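Local coordinates for protein esterase D (Lactobacillus rhamnosus, PDB 3DKR) that probably hydrolyses carboxylic esters with a catalytic triad on an alpha/beta-hydrolase fold, at residues 122-127 with 193-198; 201-206 with 216-221; 29-34 with 100-105. One frame throughout, in Å; residues are numbered along the deposited sequence.

Contact 1 (122-127 with 193-198); sequences VFSSPI and GQDELV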
# COMPACT_ATOMS: atom_id res chain seq x y z
N VAL A 122 -0.06 7.42 1.73
CA VAL A 122 0.84 6.42 1.21
C VAL A 122 2.12 6.33 2.02
O VAL A 122 2.58 7.32 2.61
CB VAL A 122 1.18 6.67 -0.27
CG1 VAL A 122 -0.12 6.87 -1.10
CG2 VAL A 122 2.11 7.87 -0.41
N PHE A 123 2.69 5.13 2.03
CA PHE A 123 3.98 4.88 2.63
C PHE A 123 5.06 4.67 1.58
O PHE A 123 6.21 4.37 1.93
CB PHE A 123 3.93 3.65 3.53
CG PHE A 123 2.88 3.69 4.62
CD1 PHE A 123 2.48 4.90 5.19
CD2 PHE A 123 2.34 2.51 5.09
CE1 PHE A 123 1.53 4.90 6.21
CE2 PHE A 123 1.42 2.52 6.11
CZ PHE A 123 1.01 3.71 6.67
N SER A 124 4.68 4.78 0.30
CA SER A 124 5.64 4.88 -0.81
C SER A 124 4.93 5.40 -2.05
O SER A 124 3.69 5.42 -2.11
CB SER A 124 6.31 3.53 -1.11
OG SER A 124 7.51 3.72 -1.85
N SER A 125 5.72 5.88 -3.01
CA SER A 125 5.17 6.45 -4.24
C SER A 125 4.41 5.42 -5.07
O SER A 125 4.66 4.23 -4.97
CB SER A 125 6.30 7.03 -5.07
OG SER A 125 6.84 8.15 -4.42
N PRO A 126 3.46 5.89 -5.89
CA PRO A 126 2.71 4.95 -6.71
C PRO A 126 3.57 4.29 -7.78
O PRO A 126 4.67 4.76 -8.08
CB PRO A 126 1.62 5.83 -7.34
CG PRO A 126 2.18 7.20 -7.34
CD PRO A 126 3.04 7.29 -6.12
N ILE A 127 3.01 3.23 -8.36
CA ILE A 127 3.59 2.52 -9.48
C ILE A 127 3.08 3.19 -10.73
O ILE A 127 1.92 3.02 -11.10
CB ILE A 127 3.17 1.04 -9.44
CG1 ILE A 127 3.67 0.38 -8.15
CG2 ILE A 127 3.68 0.28 -10.66
CD1 ILE A 127 3.11 -0.99 -7.89
N GLY A 193 14.12 7.13 1.31
CA GLY A 193 15.17 7.93 0.64
C GLY A 193 16.21 7.12 -0.14
O GLY A 193 17.04 7.71 -0.85
N GLN A 194 16.21 5.79 0.00
CA GLN A 194 17.07 4.90 -0.77
C GLN A 194 16.22 3.81 -1.40
O GLN A 194 16.53 2.62 -1.38
CB GLN A 194 18.17 4.32 0.13
CG GLN A 194 19.10 5.38 0.71
CD GLN A 194 20.03 6.02 -0.33
OE1 GLN A 194 20.16 5.54 -1.46
NE2 GLN A 194 20.70 7.12 0.07
N ASP A 195 15.13 4.25 -2.02
CA ASP A 195 14.14 3.32 -2.55
C ASP A 195 14.62 2.66 -3.83
O ASP A 195 14.78 3.31 -4.88
CB ASP A 195 12.81 4.04 -2.81
CG ASP A 195 11.65 3.06 -2.94
OD1 ASP A 195 11.79 2.03 -3.64
OD2 ASP A 195 10.58 3.32 -2.34
N GLU A 196 14.80 1.34 -3.75
CA GLU A 196 15.28 0.52 -4.85
C GLU A 196 14.20 0.04 -5.82
O GLU A 196 14.54 -0.56 -6.85
CB GLU A 196 16.02 -0.71 -4.30
CG GLU A 196 15.13 -1.82 -3.73
CD GLU A 196 14.58 -1.59 -2.33
OE1 GLU A 196 14.59 -0.44 -1.82
OE2 GLU A 196 14.13 -2.60 -1.72
N LEU A 197 12.93 0.29 -5.51
CA LEU A 197 11.83 -0.23 -6.31
C LEU A 197 11.05 0.84 -7.06
O LEU A 197 10.56 0.57 -8.14
CB LEU A 197 10.87 -1.05 -5.45
CG LEU A 197 11.41 -2.31 -4.78
CD1 LEU A 197 10.29 -3.00 -4.07
CD2 LEU A 197 12.05 -3.24 -5.83
N VAL A 198 10.91 2.03 -6.48
CA VAL A 198 10.22 3.13 -7.16
C VAL A 198 11.04 4.41 -7.03
O VAL A 198 11.83 4.55 -6.10
CB VAL A 198 8.79 3.36 -6.63
CG1 VAL A 198 7.95 2.09 -6.79
CG2 VAL A 198 8.81 3.85 -5.19
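S124 meets D195 and V198 where two loops of the alpha/beta-hydrolase fold come together. Loop 122-127 follows strand 119-122. Loop 193-198 follows strand 187-192 and carries D195, the predicted acid of the charge relay system. OG of S124 is anti to the backbone N (chi1 -161°), and this sets it 3.1 Å from OD2 of D195. OG of S124 also lies 3.6 Å from CG2 of V198. S124 therefore has the carboxylate and a methyl group as neighbours across the contact. The same hydroxyl has weak hydrogen bonds to OG of S101, the predicted nucleophile, and to OE1 of Q191.

V198 has the largest share of the buried surface. CG2 of V198 is turned to the serines and also comes 4.1 Å from CB of S125. CG1 of V198 comes no nearer than 4.4 Å to O of P126. The hydroxyl of S125 has its polar partner elsewhere, in the side chain of Q191.

The two oxygens of D195 have separate tasks. OD2 accepts from ND1 of H226, the predicted histidine of the relay, and from NE2 of Q191. OD1 turns back on its own loop and accepts from two backbone N-H groups, forming an Asx turn and an Asx motif. This double grip fixes the rotation of the carboxylate. With an alanine here, H226 ND1 is likely to lose its carboxylate partner, and the N-H groups of L197 and V198 their acceptor. The two donors reach OD1 from different directions. N of L197 comes nearly along the C-O axis, 2.8 Å from OD1 of D195. N of V198 comes from above the carboxylate plane, 60° out of it, and is 3.0 Å from OD1 of D195.

Contact 2 (201-206 with 216-221); sequences RLAYQL and VDFHWY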
# COMPACT_ATOMS: atom_id res chain seq x y z
N ARG A 201 11.24 10.43 -6.22
CA ARG A 201 10.85 11.76 -6.67
C ARG A 201 9.35 11.86 -6.93
O ARG A 201 8.77 12.96 -6.90
CB ARG A 201 11.64 12.14 -7.93
CG ARG A 201 13.06 12.50 -7.61
CD ARG A 201 13.90 12.73 -8.86
NE ARG A 201 13.99 11.54 -9.68
CZ ARG A 201 14.71 11.47 -10.79
NH1 ARG A 201 15.40 12.53 -11.20
NH2 ARG A 201 14.74 10.35 -11.50
N LEU A 202 8.70 10.73 -7.21
CA LEU A 202 7.25 10.72 -7.41
C LEU A 202 6.48 11.24 -6.19
O LEU A 202 5.37 11.75 -6.33
CB LEU A 202 6.75 9.31 -7.75
CG LEU A 202 6.82 8.90 -9.21
CD1 LEU A 202 8.15 9.26 -9.83
CD2 LEU A 202 6.54 7.37 -9.30
N ALA A 203 7.07 11.11 -5.01
CA ALA A 203 6.40 11.56 -3.80
C ALA A 203 6.14 13.07 -3.86
O ALA A 203 5.10 13.55 -3.41
CB ALA A 203 7.23 11.20 -2.57
N TYR A 204 7.11 13.81 -4.39
CA TYR A 204 6.97 15.26 -4.55
C TYR A 204 5.91 15.61 -5.58
O TYR A 204 5.14 16.56 -5.41
CB TYR A 204 8.30 15.88 -4.96
CG TYR A 204 9.40 15.65 -3.96
CD1 TYR A 204 9.42 16.34 -2.76
CD2 TYR A 204 10.42 14.75 -4.21
CE1 TYR A 204 10.44 16.15 -1.83
CE2 TYR A 204 11.43 14.54 -3.29
CZ TYR A 204 11.44 15.25 -2.10
OH TYR A 204 12.44 15.08 -1.17
N GLN A 205 5.83 14.82 -6.66
CA GLN A 205 4.77 15.05 -7.64
C GLN A 205 3.38 14.78 -7.05
O GLN A 205 2.41 15.49 -7.35
CB GLN A 205 4.99 14.18 -8.89
CG GLN A 205 6.14 14.62 -9.79
CD GLN A 205 5.93 14.18 -11.25
OE1 GLN A 205 5.27 13.17 -11.52
NE2 GLN A 205 6.45 14.97 -12.19
N LEU A 206 3.28 13.75 -6.22
CA LEU A 206 2.02 13.44 -5.55
C LEU A 206 1.64 14.62 -4.65
O LEU A 206 0.54 15.14 -4.76
CB LEU A 206 2.15 12.13 -4.76
CG LEU A 206 0.99 11.74 -3.85
CD1 LEU A 206 -0.31 11.64 -4.64
CD2 LEU A 206 1.34 10.42 -3.11
N VAL A 216 -1.23 18.40 3.46
CA VAL A 216 -0.38 17.30 3.04
C VAL A 216 0.79 17.15 4.01
O VAL A 216 1.64 18.03 4.13
CB VAL A 216 0.15 17.49 1.60
CG1 VAL A 216 1.02 16.31 1.20
CG2 VAL A 216 -1.02 17.65 0.64
N ASP A 217 0.82 16.02 4.72
CA ASP A 217 1.84 15.77 5.74
C ASP A 217 2.93 14.89 5.13
O ASP A 217 2.73 13.68 4.96
CB ASP A 217 1.19 15.09 6.94
CG ASP A 217 2.15 14.91 8.11
OD1 ASP A 217 3.20 15.58 8.18
OD2 ASP A 217 1.82 14.09 9.00
N PHE A 218 4.07 15.49 4.81
CA PHE A 218 5.10 14.86 3.98
C PHE A 218 6.33 14.44 4.79
O PHE A 218 6.92 15.26 5.51
CB PHE A 218 5.52 15.83 2.87
CG PHE A 218 6.46 15.24 1.83
CD1 PHE A 218 5.96 14.77 0.62
CD2 PHE A 218 7.83 15.19 2.04
CE1 PHE A 218 6.81 14.25 -0.34
CE2 PHE A 218 8.69 14.65 1.08
CZ PHE A 218 8.17 14.19 -0.12
N HIS A 219 6.74 13.19 4.64
CA HIS A 219 7.87 12.64 5.38
C HIS A 219 8.81 11.84 4.50
O HIS A 219 8.37 10.97 3.75
CB HIS A 219 7.37 11.76 6.51
CG HIS A 219 6.59 12.53 7.52
ND1 HIS A 219 7.19 13.16 8.59
CD2 HIS A 219 5.26 12.80 7.61
CE1 HIS A 219 6.26 13.79 9.29
NE2 HIS A 219 5.09 13.58 8.73
N TRP A 220 10.10 12.17 4.60
CA TRP A 220 11.18 11.50 3.86
C TRP A 220 11.99 10.68 4.86
O TRP A 220 12.37 11.21 5.91
CB TRP A 220 12.09 12.55 3.21
CG TRP A 220 12.97 12.00 2.12
CD1 TRP A 220 14.28 11.66 2.21
CD2 TRP A 220 12.58 11.74 0.78
NE1 TRP A 220 14.73 11.17 1.00
CE2 TRP A 220 13.70 11.21 0.10
CE3 TRP A 220 11.38 11.88 0.08
CZ2 TRP A 220 13.65 10.85 -1.25
CZ3 TRP A 220 11.34 11.53 -1.25
CH2 TRP A 220 12.46 11.02 -1.90
N TYR A 221 12.24 9.40 4.54
CA TYR A 221 12.93 8.47 5.44
C TYR A 221 14.32 8.24 4.86
O TYR A 221 14.55 7.33 4.07
CB TYR A 221 12.08 7.19 5.66
CG TYR A 221 10.79 7.59 6.34
CD1 TYR A 221 10.74 7.79 7.72
CD2 TYR A 221 9.65 7.83 5.59
CE1 TYR A 221 9.56 8.23 8.34
CE2 TYR A 221 8.47 8.26 6.19
CZ TYR A 221 8.43 8.47 7.56
OH TYR A 221 7.25 8.89 8.12
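F218 and W220 both have CG anti to the backbone N (chi1 -173° and -163°), which carries their rings out from strand 216-221 to helix 202-206. Y204 has CG anti to its carbonyl carbon instead, and its ring extends from the helix to meet both. The three rings form an aromatic cluster. The Y204 and F218 planes are 27° apart but slid past each other, so there is little overlap. CZ of F218 lies over one face of the Y204 ring, 3.5 Å from CE1 of Y204. The Y204 and W220 planes are likewise near parallel but slid apart. OH of Y204 sits over one face of the indole, toward its rim, 3.6 Å from CE3 of W220.

Helix and strand belong to the beta-alpha-beta unit 187-192, 202-209, 216-221. They run antiparallel here, with axes 10.2 Å apart, and strand 216-221 is at the border of the sheet. R207, also on the helix, makes a cation-pi contact with F218.

A203 packs beside the rings. CB of A203 is 3.8 Å from CE1 of F218 and also meets the edge of the W220 ring, near its plane. The carbonyl O of A203 approaches the F218 ring at its edge, 3.6 Å from CE1.

Contact 3 (29-34 with 100-105); sequences HAYTGS and LSLGGI. With ACT (acetate ion), chain B.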
# COMPACT_ATOMS: atom_id res chain seq x y z
N HIS A 29 -1.43 -3.52 1.31
CA HIS A 29 -0.05 -3.99 1.22
C HIS A 29 0.63 -3.76 -0.14
O HIS A 29 0.07 -3.12 -1.04
CB HIS A 29 0.05 -5.45 1.71
CG HIS A 29 -0.61 -6.49 0.84
ND1 HIS A 29 -0.06 -6.93 -0.36
CD2 HIS A 29 -1.70 -7.26 1.06
CE1 HIS A 29 -0.81 -7.90 -0.85
NE2 HIS A 29 -1.81 -8.12 -0.01
N ALA A 30 1.86 -4.29 -0.26
CA ALA A 30 2.70 -4.10 -1.45
C ALA A 30 2.47 -5.14 -2.53
O ALA A 30 2.00 -6.25 -2.26
CB ALA A 30 4.16 -4.13 -1.04
N TYR A 31 2.85 -4.79 -3.75
CA TYR A 31 2.89 -5.74 -4.86
C TYR A 31 3.96 -6.80 -4.54
O TYR A 31 5.08 -6.46 -4.17
CB TYR A 31 3.25 -5.01 -6.13
CG TYR A 31 3.21 -5.82 -7.40
CD1 TYR A 31 2.08 -6.52 -7.77
CD2 TYR A 31 4.29 -5.80 -8.27
CE1 TYR A 31 2.04 -7.24 -8.97
CE2 TYR A 31 4.26 -6.50 -9.46
CZ TYR A 31 3.13 -7.21 -9.81
OH TYR A 31 3.10 -7.90 -11.02
N THR A 32 3.57 -8.07 -4.69
CA THR A 32 4.30 -9.26 -4.22
C THR A 32 4.34 -9.39 -2.70
O THR A 32 4.88 -10.37 -2.17
CB THR A 32 5.75 -9.38 -4.78
OG1 THR A 32 6.65 -8.50 -4.09
CG2 THR A 32 5.78 -9.13 -6.28
N GLY A 33 3.76 -8.43 -1.99
CA GLY A 33 3.73 -8.48 -0.53
C GLY A 33 2.54 -9.25 -0.01
O GLY A 33 1.99 -10.14 -0.68
N SER A 34 2.10 -8.87 1.19
CA SER A 34 1.02 -9.58 1.87
C SER A 34 0.72 -8.81 3.15
O SER A 34 1.40 -7.79 3.43
CB SER A 34 1.45 -11.00 2.23
OG SER A 34 2.28 -11.01 3.39
N LEU A 100 1.19 0.85 0.82
CA LEU A 100 2.54 0.91 0.23
C LEU A 100 2.42 1.34 -1.24
O LEU A 100 1.49 2.09 -1.56
CB LEU A 100 3.29 -0.41 0.44
CG LEU A 100 3.88 -0.49 1.85
CD1 LEU A 100 4.08 -1.94 2.32
CD2 LEU A 100 5.19 0.29 1.92
N SER A 101 3.34 1.00 -2.14
CA SER A 101 3.21 1.58 -3.50
C SER A 101 1.91 1.13 -4.17
O SER A 101 1.11 1.96 -4.62
CB SER A 101 4.42 1.29 -4.40
OG SER A 101 5.60 1.94 -3.96
N LEU A 102 1.68 -0.17 -4.21
CA LEU A 102 0.46 -0.71 -4.81
C LEU A 102 -0.76 -0.33 -3.99
O LEU A 102 -1.69 0.31 -4.49
CB LEU A 102 0.57 -2.23 -4.96
CG LEU A 102 -0.69 -2.89 -5.53
CD1 LEU A 102 -0.93 -2.52 -7.00
CD2 LEU A 102 -0.58 -4.41 -5.35
N GLY A 103 -0.76 -0.71 -2.71
CA GLY A 103 -1.88 -0.38 -1.82
C GLY A 103 -2.17 1.11 -1.81
O GLY A 103 -3.33 1.52 -1.68
N GLY A 104 -1.12 1.92 -1.93
CA GLY A 104 -1.25 3.39 -1.92
C GLY A 104 -1.99 3.97 -3.12
O GLY A 104 -2.61 5.02 -3.01
N ILE A 105 -1.91 3.30 -4.26
CA ILE A 105 -2.70 3.70 -5.43
C ILE A 105 -4.17 3.61 -5.03
O ILE A 105 -4.94 4.54 -5.27
CB ILE A 105 -2.44 2.78 -6.65
CG1 ILE A 105 -1.01 2.98 -7.16
CG2 ILE A 105 -3.44 3.06 -7.81
CD1 ILE A 105 -0.55 1.82 -8.06
C ACT B . 4.93 -1.97 -3.36
O ACT B . 3.74 -2.14 -3.77
OXT ACT B . 5.14 -1.21 -2.38
CH3 ACT B . 6.09 -2.68 -4.02
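A30 and Y31 face L100 and L102 across a buried contact that includes the predicted nucleophile, S101. One backbone bond joins the segments directly: N of G103 donates to O of H29 at 3.0 Å, and the bond is weak and bent.

The other polar links pass through a bound acetate, probably from the crystallisation liquor. N of Y31 and N of L102 both donate to the acetate O atom, at 2.8 Å and 2.9 Å. N of S101 donates to OXT, and NE2 of H226 is also hydrogen-bonded to the ion.

Apolar contacts flank the acetate. CB of A30 lies 4.0 Å from CD1 of L100. L102 has CG anti to the backbone N (chi1 177°), and its CD2 packs along the backbone of Y31, 3.7 Å from CA of Y31. The phenol OH of Y31 is bonded elsewhere, to Q165.

Within loop 29-34, O of A30 is gripped from opposite faces of its plane. ND1 of H29 comes to one and N of G33 to the other, the latter closing a type II turn from A30 to G33.

The N-H groups of Y31 and L102 converge on one oxygen at the start of helix 101-113. This is consistent with the oxyanion hole of alpha/beta hydrolases, which stabilises the negative oxygen formed during ester cleavage.

In the fold
The three contacts lie at loops and helices that follow the strands of one mixed sheet, and contact 2 takes in a strand as well. Along the chain contact 3 comes first, then contact 1, then contact 2. Contact 3 is near the centre of the chain, joining the loop after strand 23-28 to the start of helix 101-113, which follows strand 94-99. Contact 1 joins the loops after 119-122 and 187-192. Contact 2 lies farther out, at border strand 216-221. Contact 1 is the middle piece, its centre about 10 Å from each of the others. Contacts 2 and 3 are about 17 Å apart between centres and do not touch. Contacts 1 and 3 thus hold the predicted acid and nucleophile near H226, consistent with one active site.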